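Local atomic coordinates of monomethylamine methyltransferase MtmB1 (Methanosarcina barkeri, PDB entry 1NTH), a protein that catalyses methyl transfer from monomethylamine to the corrinoid cofactor of its partner protein MtmC, a step in methanogenesis from methylamine. Residues P33-E38 with L71-Y76; K61-G66 with E90-I95; L233-I238 with T275-A280; D241-I246 with V286-A291. All coordinates share one frame; numbering follows the deposited sequence.

Contact 1: residues P33-E38 with L71-Y76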
loop_
_atom_site.group_PDB
_atom_site.type_symbol
_atom_site.label_atom_id
_atom_site.label_comp_id
_atom_site.label_asym_id
_atom_site.label_seq_id
_atom_site.Cartn_x
_atom_site.Cartn_y
_atom_site.Cartn_z
ATOM N N PRO A 33 49.855 -10.092 -4.073
ATOM C CA PRO A 33 50.953 -9.268 -4.591
ATOM C C PRO A 33 51.683 -9.875 -5.793
ATOM O O PRO A 33 52.093 -9.151 -6.697
ATOM C CB PRO A 33 51.858 -9.081 -3.369
ATOM C CG PRO A 33 51.593 -10.310 -2.552
ATOM C CD PRO A 33 50.089 -10.454 -2.665
ATOM N N MET A 34 51.840 -11.196 -5.815
ATOM C CA MET A 34 52.513 -11.844 -6.937
ATOM C C MET A 34 51.735 -11.670 -8.238
ATOM O O MET A 34 52.303 -11.314 -9.271
ATOM C CB MET A 34 52.700 -13.342 -6.672
ATOM C CG MET A 34 53.905 -13.690 -5.811
ATOM S SD MET A 34 54.024 -15.469 -5.552
ATOM C CE MET A 34 54.646 -16.019 -7.130
ATOM N N LYS A 35 50.430 -11.920 -8.191
ATOM C CA LYS A 35 49.623 -11.799 -9.397
ATOM C C LYS A 35 49.523 -10.364 -9.908
ATOM O O LYS A 35 49.578 -10.127 -11.115
ATOM C CB LYS A 35 48.222 -12.364 -9.159
ATOM C CG LYS A 35 47.378 -12.446 -10.423
ATOM C CD LYS A 35 48.026 -13.332 -11.475
ATOM C CE LYS A 35 48.117 -14.772 -11.009
ATOM N NZ LYS A 35 48.708 -15.647 -12.055
ATOM N N ALA A 36 49.380 -9.408 -8.999
ATOM C CA ALA A 36 49.276 -8.009 -9.409
ATOM C C ALA A 36 50.582 -7.588 -10.078
ATOM O O ALA A 36 50.580 -6.910 -11.105
ATOM C CB ALA A 36 48.993 -7.128 -8.205
ATOM N N MET A 37 51.696 -8.008 -9.488
ATOM C CA MET A 37 53.024 -7.696 -10.006
ATOM C C MET A 37 53.213 -8.324 -11.386
ATOM O O MET A 37 53.721 -7.688 -12.309
ATOM C CB MET A 37 54.079 -8.241 -9.042
ATOM C CG MET A 37 55.506 -7.957 -9.461
ATOM S SD MET A 37 56.685 -8.610 -8.266
ATOM C CE MET A 37 56.972 -7.171 -7.253
ATOM N N GLU A 38 52.805 -9.581 -11.508
ATOM C CA GLU A 38 52.911 -10.324 -12.756
ATOM C C GLU A 38 52.101 -9.672 -13.876
ATOM O O GLU A 38 52.596 -9.467 -14.984
ATOM C CB GLU A 38 52.426 -11.760 -12.540
ATOM C CG GLU A 38 52.301 -12.582 -13.810
ATOM C CD GLU A 38 51.738 -13.970 -13.556
ATOM O OE1 GLU A 38 51.221 -14.216 -12.444
ATOM O OE2 GLU A 38 51.805 -14.815 -14.474
ATOM N N LEU A 71 40.029 -13.852 -12.285
ATOM C CA LEU A 71 39.942 -15.218 -12.781
ATOM C C LEU A 71 41.008 -16.162 -12.224
ATOM O O LEU A 71 40.710 -17.298 -11.849
ATOM C CB LEU A 71 40.021 -15.221 -14.309
ATOM C CG LEU A 71 40.063 -16.605 -14.965
ATOM C CD1 LEU A 71 38.762 -17.355 -14.697
ATOM C CD2 LEU A 71 40.288 -16.451 -16.457
ATOM N N GLU A 72 42.249 -15.692 -12.166
ATOM C CA GLU A 72 43.355 -16.527 -11.693
ATOM C C GLU A 72 43.477 -16.646 -10.173
ATOM O O GLU A 72 43.830 -17.709 -9.659
ATOM C CB GLU A 72 44.674 -16.021 -12.269
ATOM C CG GLU A 72 44.752 -16.097 -13.781
ATOM C CD GLU A 72 44.628 -17.516 -14.303
ATOM O OE1 GLU A 72 45.368 -18.395 -13.815
ATOM O OE2 GLU A 72 43.796 -17.752 -15.206
ATOM N N CYS A 73 43.185 -15.567 -9.455
ATOM C CA CYS A 73 43.284 -15.578 -7.999
ATOM C C CYS A 73 42.045 -16.112 -7.308
ATOM O O CYS A 73 42.122 -17.010 -6.470
ATOM C CB CYS A 73 43.546 -14.171 -7.465
ATOM S SG CYS A 73 45.162 -13.509 -7.875
ATOM N N GLY A 74 40.899 -15.544 -7.664
ATOM C CA GLY A 74 39.659 -15.942 -7.032
ATOM C C GLY A 74 39.443 -15.037 -5.834
ATOM O O GLY A 74 40.058 -13.969 -5.733
ATOM N N ILE A 75 38.586 -15.469 -4.916
ATOM C CA ILE A 75 38.273 -14.694 -3.724
ATOM C C ILE A 75 38.530 -15.511 -2.462
ATOM O O ILE A 75 38.094 -16.656 -2.353
ATOM C CB ILE A 75 36.787 -14.252 -3.731
ATOM C CG1 ILE A 75 36.498 -13.401 -4.973
ATOM C CG2 ILE A 75 36.462 -13.491 -2.457
ATOM C CD1 ILE A 75 37.245 -12.079 -5.018
ATOM N N TYR A 76 39.230 -14.910 -1.508
ATOM C CA TYR A 76 39.543 -15.576 -0.251
ATOM C C TYR A 76 38.405 -15.381 0.749
ATOM O O TYR A 76 37.966 -14.253 0.982
ATOM C CB TYR A 76 40.829 -14.990 0.341
ATOM C CG TYR A 76 41.327 -15.713 1.574
ATOM C CD1 TYR A 76 41.965 -16.949 1.466
ATOM C CD2 TYR A 76 41.147 -15.174 2.846
ATOM C CE1 TYR A 76 42.413 -17.629 2.596
ATOM C CE2 TYR A 76 41.592 -15.849 3.986
ATOM C CZ TYR A 76 42.224 -17.075 3.849
ATOM O OH TYR A 76 42.674 -17.747 4.966
#
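Lys-35, on helix 24-42, meets the C-terminal end of helix 56-73 with the flank of its side chain. Cys-73 SG rests against the CB-CG bond of the lysine, 3.5 Å from Lys-35 CB and equally close to CG. CG stands opposite the backbone nitrogen (chi1 -172°), which carries the chain out across Cys-73, and two successive bends, at chi2 and chi3, then fold the amine back along its own helix. On the way CE passes Glu-72 CB at 3.9 Å, so Glu-72 takes part through its methylene, while the end of its side chain leads off. One residue on, Ala-36 turns to helix 271-288 and rests on Glu-273. Glu-38 closes the turn: Lys-35 NZ makes a 2.9 Å salt bridge to Glu-38 OE1, reaching that oxygen on its syn side, 35° out of the carboxylate plane. Behind the contact Cys-73 also touches Trp-27, and at Gly-74 the helix ends with a positive phi, after which the chain enters strand 75-77. The Glu-72 carbonyl near this end accepts a hydrogen bond from Lys-85. The lysine thus works two ways: its aliphatic part covers a buried thiol between two helices, while its charge is paired with Glu-38 of its own helix. The Glu-72 carboxylate is near but not bonded, so any electrostatic help across the interface is probably long-range at most.

Contact 2: residues K61-G66 with E90-I95; sequences KLFKAG and EIWDAI
The indole of Trp-92 meets the phenyl ring of Phe-63 at its edge, in the gap between helices 56-73 and 88-95. Trp-92 CH2, the far end of the indole's six-membered ring, comes up in the plane of the phenyl ring and lies 3.9 Å from Phe-63 CE2. The two ring planes are inclined by about 54°, so the pair is neither a parallel stack nor a T-shaped one. Each ring has an aromatic companion beyond this contact: Phe-63 meets the ring of Phe-325, with planes only about 20° apart, and Trp-92 meets that of Phe-67. Beside the indole, Ile-95 sends its delta methyl obliquely toward the phenyl ring, where Ile-95 CD1 is 4.3 Å from Phe-63 CZ. Long side chains are needed here, because even the nearest alpha carbons, Phe-63 CA and Ile-95 CA, are 12.1 Å apart. Phe-63 spans much of that gap by holding CG opposite its backbone nitrogen (chi1 178°), which sends the ring straight out to the other helix. Trp-92 sets out to one side and gets across by its length. Other residues of the two helices pack elsewhere: Leu-62 on Trp-317 and Thr-321, Ile-91 and Ala-94 on Leu-287. The geometry is that of an aromatic cluster wedged between two well-separated helices. They are linked through the antiparallel strands 75-77 and 82-84; both lie against helix 271-288, and helix 56-73 also against helix 309-325, on the outside of the TIM barrel.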
loop_
_atom_site.group_PDB
_atom_site.type_symbol
_atom_site.label_atom_id
_atom_site.label_comp_id
_atom_site.label_asym_id
_atom_site.label_seq_id
_atom_site.Cartn_x
_atom_site.Cartn_y
_atom_site.Cartn_z
ATOM N N LYS A 61 44.317 -2.928 -21.784
ATOM C CA LYS A 61 45.226 -3.854 -21.116
ATOM C C LYS A 61 44.924 -3.883 -19.619
ATOM O O LYS A 61 45.017 -4.931 -18.982
ATOM C CB LYS A 61 46.681 -3.450 -21.367
ATOM C CG LYS A 61 47.095 -3.618 -22.822
ATOM C CD LYS A 61 48.589 -3.432 -23.020
ATOM C CE LYS A 61 49.037 -2.030 -22.649
ATOM N NZ LYS A 61 50.519 -1.878 -22.771
ATOM N N LEU A 62 44.552 -2.734 -19.064
ATOM C CA LEU A 62 44.211 -2.665 -17.646
ATOM C C LEU A 62 42.951 -3.490 -17.391
ATOM O O LEU A 62 42.844 -4.177 -16.377
ATOM C CB LEU A 62 43.972 -1.214 -17.212
ATOM C CG LEU A 62 43.362 -1.027 -15.815
ATOM C CD1 LEU A 62 44.244 -1.695 -14.763
ATOM C CD2 LEU A 62 43.202 0.461 -15.517
ATOM N N PHE A 63 41.996 -3.423 -18.314
ATOM C CA PHE A 63 40.768 -4.190 -18.148
ATOM C C PHE A 63 41.087 -5.680 -18.176
ATOM O O PHE A 63 40.604 -6.445 -17.338
ATOM C CB PHE A 63 39.763 -3.868 -19.258
ATOM C CG PHE A 63 38.492 -4.663 -19.163
ATOM C CD1 PHE A 63 37.589 -4.434 -18.129
ATOM C CD2 PHE A 63 38.218 -5.673 -20.078
ATOM C CE1 PHE A 63 36.429 -5.198 -18.011
ATOM C CE2 PHE A 63 37.060 -6.443 -19.969
ATOM C CZ PHE A 63 36.167 -6.204 -18.930
ATOM N N LYS A 64 41.897 -6.091 -19.145
ATOM C CA LYS A 64 42.270 -7.495 -19.261
ATOM C C LYS A 64 43.020 -7.953 -18.015
ATOM O O LYS A 64 42.819 -9.068 -17.542
ATOM C CB LYS A 64 43.129 -7.717 -20.507
ATOM C CG LYS A 64 42.350 -7.567 -21.805
ATOM C CD LYS A 64 43.251 -7.820 -23.004
ATOM C CE LYS A 64 42.471 -7.740 -24.306
ATOM N NZ LYS A 64 43.337 -7.981 -25.495
ATOM N N ALA A 65 43.875 -7.085 -17.484
ATOM C CA ALA A 65 44.638 -7.404 -16.279
ATOM C C ALA A 65 43.697 -7.614 -15.091
ATOM O O ALA A 65 43.842 -8.573 -14.332
ATOM C CB ALA A 65 45.622 -6.282 -15.970
ATOM N N GLY A 66 42.734 -6.709 -14.932
ATOM C CA GLY A 66 41.783 -6.827 -13.839
ATOM C C GLY A 66 40.951 -8.093 -13.944
ATOM O O GLY A 66 40.696 -8.768 -12.945
ATOM N N GLU A 90 31.659 -17.734 -16.368
ATOM C CA GLU A 90 30.828 -17.217 -15.285
ATOM C C GLU A 90 31.058 -15.721 -15.129
ATOM O O GLU A 90 30.115 -14.962 -14.898
ATOM C CB GLU A 90 31.147 -17.927 -13.964
ATOM C CG GLU A 90 30.827 -19.411 -13.977
ATOM C CD GLU A 90 31.252 -20.124 -12.705
ATOM O OE1 GLU A 90 32.180 -19.638 -12.022
ATOM O OE2 GLU A 90 30.664 -21.185 -12.402
ATOM N N ILE A 91 32.311 -15.292 -15.255
ATOM C CA ILE A 91 32.615 -13.875 -15.127
ATOM C C ILE A 91 31.967 -13.076 -16.257
ATOM O O ILE A 91 31.407 -12.003 -16.021
ATOM C CB ILE A 91 34.143 -13.621 -15.117
ATOM C CG1 ILE A 91 34.773 -14.353 -13.926
ATOM C CG2 ILE A 91 34.422 -12.123 -15.003
ATOM C CD1 ILE A 91 36.288 -14.206 -13.838
ATOM N N TRP A 92 32.031 -13.594 -17.481
ATOM C CA TRP A 92 31.429 -12.887 -18.609
ATOM C C TRP A 92 29.909 -12.816 -18.499
ATOM O O TRP A 92 29.302 -11.817 -18.889
ATOM C CB TRP A 92 31.839 -13.535 -19.934
ATOM C CG TRP A 92 33.169 -13.037 -20.413
ATOM C CD1 TRP A 92 34.302 -13.774 -20.617
ATOM C CD2 TRP A 92 33.513 -11.678 -20.716
ATOM N NE1 TRP A 92 35.331 -12.956 -21.025
ATOM C CE2 TRP A 92 34.874 -11.666 -21.094
ATOM C CE3 TRP A 92 32.802 -10.470 -20.702
ATOM C CZ2 TRP A 92 35.540 -10.490 -21.458
ATOM C CZ3 TRP A 92 33.465 -9.299 -21.064
ATOM C CH2 TRP A 92 34.823 -9.320 -21.435
ATOM N N ASP A 93 29.294 -13.871 -17.973
ATOM C CA ASP A 93 27.843 -13.882 -17.804
ATOM C C ASP A 93 27.453 -12.738 -16.868
ATOM O O ASP A 93 26.450 -12.064 -17.084
ATOM C CB ASP A 93 27.386 -15.225 -17.224
ATOM C CG ASP A 93 25.910 -15.232 -16.841
ATOM O OD1 ASP A 93 25.619 -15.386 -15.638
ATOM O OD2 ASP A 93 25.048 -15.088 -17.738
ATOM N N ALA A 94 28.260 -12.509 -15.836
ATOM C CA ALA A 94 27.982 -11.434 -14.891
ATOM C C ALA A 94 28.184 -10.068 -15.542
ATOM O O ALA A 94 27.318 -9.199 -15.458
ATOM C CB ALA A 94 28.881 -11.568 -13.660
ATOM N N ILE A 95 29.327 -9.879 -16.195
ATOM C CA ILE A 95 29.622 -8.607 -16.849
ATOM C C ILE A 95 28.626 -8.284 -17.964
ATOM O O ILE A 95 28.223 -7.131 -18.127
ATOM C CB ILE A 95 31.048 -8.603 -17.446
ATOM C CG1 ILE A 95 32.078 -8.691 -16.319
ATOM C CG2 ILE A 95 31.272 -7.337 -18.270
ATOM C CD1 ILE A 95 33.509 -8.814 -16.819
#

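Contact 3: residues L233-I238 with T275-A280; sequences LNELKI and TIVDVA
Leu-236 and Val-277 form the tight part of this contact, with Leu-236 CD1 at 3.5 Å from Val-277 CG1. The same leucine methyl reaches one helical turn further, where Ala-280 CB lies more loosely at 4.4 Å. Leu-236 sets out to one side of the helix and only its end comes nearer, whereas Val-277 aims directly at the loop, CG1 being placed opposite the backbone nitrogen (chi1 166°). Trp-27 and Ile-32 of helix 24-42 also touch the leucine. Residues 233-238 come soon after strand 227-231 of the TIM barrel, and the short strand 237-238 at their end pairs in parallel with strand 75-77, outside the barrel; helix 271-288 packs across this excursion just ahead of strand 293-300. The excursion bends sharply, with a cis peptide before Glu-235 and left-handed backbone angles at Leu-236. Away from the leucine the contact thins and turns polar. Glu-235 crosses Val-277 at about a right angle, and its OE1 only brushes the valine methyl, Glu-235 OE1 standing 3.7 Å from Val-277 CG1. Its other oxygen is gripped twice: Asn-234 ND2 bonds to Glu-235 OE2 at 2.9 Å from above the carboxylate plane, and the backbone N of Ile-263 is the second donor. Leu-233 and Asn-234, farther from the helix, are partly exposed. Lys-237, by contrast, is buried: its NZ bridges the bend to Asn-234 O across 2.9 Å, and is held as well by a salt bridge with Asp-28 and a hydrogen bond with Gln-24.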
loop_
_atom_site.group_PDB
_atom_site.type_symbol
_atom_site.label_atom_id
_atom_site.label_comp_id
_atom_site.label_asym_id
_atom_site.label_seq_id
_atom_site.Cartn_x
_atom_site.Cartn_y
_atom_site.Cartn_z
ATOM N N LEU A 233 36.236 -7.106 1.450
ATOM C CA LEU A 233 37.406 -6.879 2.291
ATOM C C LEU A 233 38.645 -6.634 1.424
ATOM O O LEU A 233 38.553 -6.611 0.197
ATOM C CB LEU A 233 37.613 -8.078 3.219
ATOM C CG LEU A 233 36.402 -8.420 4.101
ATOM C CD1 LEU A 233 36.752 -9.573 5.029
ATOM C CD2 LEU A 233 35.985 -7.196 4.908
ATOM N N ASN A 234 39.799 -6.449 2.059
ATOM C CA ASN A 234 41.046 -6.184 1.330
ATOM C C ASN A 234 42.026 -7.355 1.380
ATOM O O ASN A 234 42.404 -7.771 2.471
ATOM C CB ASN A 234 41.738 -4.956 1.920
ATOM C CG ASN A 234 40.895 -3.706 1.812
ATOM O OD1 ASN A 234 39.859 -3.580 2.470
ATOM N ND2 ASN A 234 41.327 -2.777 0.974
ATOM N N GLU A 235 42.427 -7.908 0.231
ATOM C CA GLU A 235 41.989 -7.511 -1.113
ATOM C C GLU A 235 41.444 -8.799 -1.737
ATOM O O GLU A 235 41.986 -9.879 -1.476
ATOM C CB GLU A 235 43.172 -7.015 -1.957
ATOM C CG GLU A 235 43.968 -5.851 -1.373
ATOM C CD GLU A 235 43.172 -4.560 -1.295
ATOM O OE1 GLU A 235 42.087 -4.481 -1.914
ATOM O OE2 GLU A 235 43.640 -3.617 -0.621
ATOM N N LEU A 236 40.407 -8.692 -2.570
ATOM C CA LEU A 236 39.773 -9.866 -3.193
ATOM C C LEU A 236 39.503 -10.851 -2.068
ATOM O O LEU A 236 39.955 -12.001 -2.083
ATOM C CB LEU A 236 40.682 -10.501 -4.255
ATOM C CG LEU A 236 40.631 -9.855 -5.643
ATOM C CD1 LEU A 236 41.206 -8.453 -5.588
ATOM C CD2 LEU A 236 41.407 -10.711 -6.637
ATOM N N LYS A 237 38.731 -10.380 -1.098
ATOM C CA LYS A 237 38.440 -11.145 0.098
ATOM C C LYS A 237 37.040 -10.820 0.616
ATOM O O LYS A 237 36.528 -9.725 0.388
ATOM C CB LYS A 237 39.494 -10.769 1.140
ATOM C CG LYS A 237 39.400 -11.456 2.480
ATOM C CD LYS A 237 40.441 -10.870 3.435
ATOM C CE LYS A 237 41.857 -11.021 2.886
ATOM N NZ LYS A 237 42.865 -10.313 3.734
ATOM N N ILE A 238 36.432 -11.770 1.318
ATOM C CA ILE A 238 35.091 -11.566 1.855
ATOM C C ILE A 238 34.839 -12.478 3.055
ATOM O O ILE A 238 35.512 -13.497 3.231
ATOM C CB ILE A 238 34.019 -11.851 0.766
ATOM C CG1 ILE A 238 32.679 -11.225 1.163
ATOM C CG2 ILE A 238 33.841 -13.345 0.578
ATOM C CD1 ILE A 238 32.700 -9.714 1.170
ATOM N N THR A 275 45.352 -0.650 -8.977
ATOM C CA THR A 275 44.299 -0.386 -9.952
ATOM C C THR A 275 43.820 -1.698 -10.572
ATOM O O THR A 275 42.637 -1.861 -10.868
ATOM C CB THR A 275 44.791 0.582 -11.049
ATOM O OG1 THR A 275 45.356 1.748 -10.429
ATOM C CG2 THR A 275 43.625 1.019 -11.941
ATOM N N ILE A 276 44.742 -2.638 -10.767
ATOM C CA ILE A 276 44.384 -3.942 -11.308
ATOM C C ILE A 276 43.399 -4.586 -10.330
ATOM O O ILE A 276 42.381 -5.148 -10.734
ATOM C CB ILE A 276 45.630 -4.851 -11.453
ATOM C CG1 ILE A 276 46.515 -4.329 -12.585
ATOM C CG2 ILE A 276 45.209 -6.294 -11.718
ATOM C CD1 ILE A 276 47.829 -5.088 -12.734
ATOM N N VAL A 277 43.706 -4.491 -9.041
ATOM C CA VAL A 277 42.836 -5.047 -8.009
ATOM C C VAL A 277 41.491 -4.324 -8.029
ATOM O O VAL A 277 40.439 -4.955 -7.910
ATOM C CB VAL A 277 43.468 -4.895 -6.601
ATOM C CG1 VAL A 277 42.426 -5.153 -5.517
ATOM C CG2 VAL A 277 44.621 -5.869 -6.450
ATOM N N ASP A 278 41.536 -3.004 -8.188
ATOM C CA ASP A 278 40.320 -2.193 -8.216
ATOM C C ASP A 278 39.397 -2.644 -9.350
ATOM O O ASP A 278 38.193 -2.809 -9.147
ATOM C CB ASP A 278 40.677 -0.716 -8.386
ATOM C CG ASP A 278 39.536 0.207 -8.005
ATOM O OD1 ASP A 278 38.428 -0.299 -7.724
ATOM O OD2 ASP A 278 39.749 1.436 -7.988
ATOM N N VAL A 279 39.954 -2.840 -10.542
ATOM C CA VAL A 279 39.144 -3.295 -11.671
ATOM C C VAL A 279 38.566 -4.668 -11.336
ATOM O O VAL A 279 37.391 -4.942 -11.587
ATOM C CB VAL A 279 39.984 -3.372 -12.974
ATOM C CG1 VAL A 279 39.202 -4.089 -14.074
ATOM C CG2 VAL A 279 40.354 -1.962 -13.423
ATOM N N ALA A 280 39.390 -5.529 -10.747
ATOM C CA ALA A 280 38.944 -6.863 -10.378
ATOM C C ALA A 280 37.789 -6.831 -9.376
ATOM O O ALA A 280 36.876 -7.651 -9.464
ATOM C CB ALA A 280 40.112 -7.668 -9.799
#

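Contact 4: residues D241-I246 with V286-A291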
loop_
_atom_site.group_PDB
_atom_site.type_symbol
_atom_site.label_atom_id
_atom_site.label_comp_id
_atom_site.label_asym_id
_atom_site.label_seq_id
_atom_site.Cartn_x
_atom_site.Cartn_y
_atom_site.Cartn_z
ATOM N N ASP A 241 29.450 -13.313 6.667
ATOM C CA ASP A 241 28.380 -12.406 7.081
ATOM C C ASP A 241 27.877 -11.637 5.857
ATOM O O ASP A 241 26.669 -11.489 5.656
ATOM C CB ASP A 241 28.892 -11.417 8.135
ATOM C CG ASP A 241 28.600 -11.871 9.557
ATOM O OD1 ASP A 241 28.600 -13.095 9.806
ATOM O OD2 ASP A 241 28.379 -11.000 10.429
ATOM N N ALA A 242 28.807 -11.161 5.035
ATOM C CA ALA A 242 28.450 -10.408 3.836
ATOM C C ALA A 242 27.633 -11.256 2.864
ATOM O O ALA A 242 26.694 -10.767 2.234
ATOM C CB ALA A 242 29.711 -9.894 3.145
ATOM N N ILE A 243 27.994 -12.528 2.744
ATOM C CA ILE A 243 27.294 -13.436 1.841
ATOM C C ILE A 243 25.827 -13.618 2.247
ATOM O O ILE A 243 24.941 -13.692 1.386
ATOM C CB ILE A 243 28.012 -14.814 1.793
ATOM C CG1 ILE A 243 29.449 -14.627 1.291
ATOM C CG2 ILE A 243 27.264 -15.772 0.882
ATOM C CD1 ILE A 243 29.559 -13.983 -0.077
ATOM N N SER A 244 25.567 -13.691 3.550
ATOM C CA SER A 244 24.194 -13.834 4.030
ATOM C C SER A 244 23.436 -12.527 3.848
ATOM O O SER A 244 22.246 -12.533 3.542
ATOM C CB SER A 244 24.168 -14.240 5.506
ATOM O OG SER A 244 24.406 -15.629 5.638
ATOM N N VAL A 245 24.123 -11.405 4.038
ATOM C CA VAL A 245 23.482 -10.104 3.867
ATOM C C VAL A 245 23.052 -9.938 2.408
ATOM O O VAL A 245 21.966 -9.417 2.121
ATOM C CB VAL A 245 24.429 -8.954 4.276
ATOM C CG1 VAL A 245 23.853 -7.616 3.841
ATOM C CG2 VAL A 245 24.618 -8.960 5.787
ATOM N N ILE A 246 23.896 -10.391 1.487
ATOM C CA ILE A 246 23.582 -10.309 0.065
ATOM C C ILE A 246 22.311 -11.100 -0.246
ATOM O O ILE A 246 21.448 -10.634 -0.990
ATOM C CB ILE A 246 24.742 -10.865 -0.794
ATOM C CG1 ILE A 246 25.930 -9.900 -0.732
ATOM C CG2 ILE A 246 24.279 -11.070 -2.238
ATOM C CD1 ILE A 246 27.260 -10.537 -1.122
ATOM N N VAL A 286 29.544 -7.381 -9.327
ATOM C CA VAL A 286 28.372 -7.865 -10.055
ATOM C C VAL A 286 28.305 -9.384 -10.148
ATOM O O VAL A 286 27.315 -9.952 -10.607
ATOM C CB VAL A 286 28.318 -7.259 -11.483
ATOM C CG1 VAL A 286 28.271 -5.745 -11.390
ATOM C CG2 VAL A 286 29.531 -7.699 -12.307
ATOM N N LEU A 287 29.358 -10.036 -9.680
ATOM C CA LEU A 287 29.448 -11.485 -9.716
ATOM C C LEU A 287 29.063 -12.081 -8.362
ATOM O O LEU A 287 28.077 -12.807 -8.242
ATOM C CB LEU A 287 30.886 -11.859 -10.099
ATOM C CG LEU A 287 31.340 -13.276 -10.434
ATOM C CD1 LEU A 287 30.500 -13.865 -11.549
ATOM C CD2 LEU A 287 32.809 -13.220 -10.853
ATOM N N MET A 288 29.838 -11.750 -7.339
ATOM C CA MET A 288 29.608 -12.262 -5.997
ATOM C C MET A 288 28.453 -11.592 -5.250
ATOM O O MET A 288 27.672 -12.260 -4.571
ATOM C CB MET A 288 30.899 -12.110 -5.184
ATOM C CG MET A 288 30.813 -12.530 -3.725
ATOM S SD MET A 288 32.315 -12.066 -2.810
ATOM C CE MET A 288 31.979 -10.336 -2.478
ATOM N N SER A 289 28.340 -10.275 -5.385
ATOM C CA SER A 289 27.317 -9.524 -4.662
ATOM C C SER A 289 26.039 -9.177 -5.410
ATOM O O SER A 289 25.151 -8.557 -4.827
ATOM C CB SER A 289 27.919 -8.223 -4.128
ATOM O OG SER A 289 29.070 -8.478 -3.344
ATOM N N SER A 290 25.937 -9.571 -6.677
ATOM C CA SER A 290 24.752 -9.257 -7.482
ATOM C C SER A 290 24.465 -7.760 -7.372
ATOM O O SER A 290 23.312 -7.330 -7.376
ATOM C CB SER A 290 23.536 -10.047 -6.984
ATOM O OG SER A 290 23.723 -11.445 -7.153
ATOM N N ALA A 291 25.528 -6.969 -7.290
ATOM C CA ALA A 291 25.396 -5.523 -7.138
ATOM C C ALA A 291 24.665 -4.788 -8.255
ATOM O O ALA A 291 24.761 -5.152 -9.429
ATOM C CB ALA A 291 26.777 -4.898 -6.951
#
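Two isoleucines, Ile-243 and Ile-246, supply the apolar groups from helix 240-251. Ile-243 CD1 comes to 4.1 Å from Met-288 CG, the two side chains lying at about a right angle; the end of the isoleucine meets the methionine part way along its chain. Ile-246 points straight across and packs against backbone more than side chain. Its CD1 sits 3.7 Å from Ser-289 CA, and its other branch reaches the peptide beyond, CG2 lying 3.7 Å from Ser-289 O. CG1 stands opposite the carbonyl carbon (chi1 -71°) and CG2 opposite the backbone nitrogen, which lays CD1 over Ser-289 CA and OG and CG2 over the serine carbonyl, side by side. Of the polar atoms, Ser-289 OG is approached closely by a methyl, Ile-246 CD1 at 3.5 Å, yet its hydrogen bond goes to Asp-258 on barrel strand 255-259. Ser-290, where a positive phi marks the exit from helix 271-288, has its carbonyl bonded to Arg-108 of a second subunit. Ile-243 packs in addition on Pro-174 of a third subunit. Helix 240-251 is the crossover between parallel strands 227-231 and 255-259. Between it and the turn before strand 293-300 the contact is van der Waals packing of isoleucine methyls on Met-288 and Ser-289, while the buried hydroxyls of Ser-289 and Ser-290 are satisfied by Asp-258 and Lys-250.

Contact 1 lies furthest out, its centre about 23 Å from the centre of the chain, and is the one with an exposed touching residue and a lysine at its middle; contacts 2, 3 and 4 are buried, contact 3 with a buried glutamate. Contacts 1 and 2 share helix 56-73, contacts 3 and 4 share helix 271-288, and the two helices are joined where Gly-66 and Ala-65 pack on Ala-280 and Ile-276. Strand pairing of Tyr-76 with Leu-236 and Ile-238 ties contact 1 to contact 3. An aromatic pair leads contact 2, with Ile-95 beside it, whereas contacts 3 and 4, with closer backbones, rest mainly on leucine, valine, isoleucine and methionine. Contacts 2 and 4 meet through Leu-287.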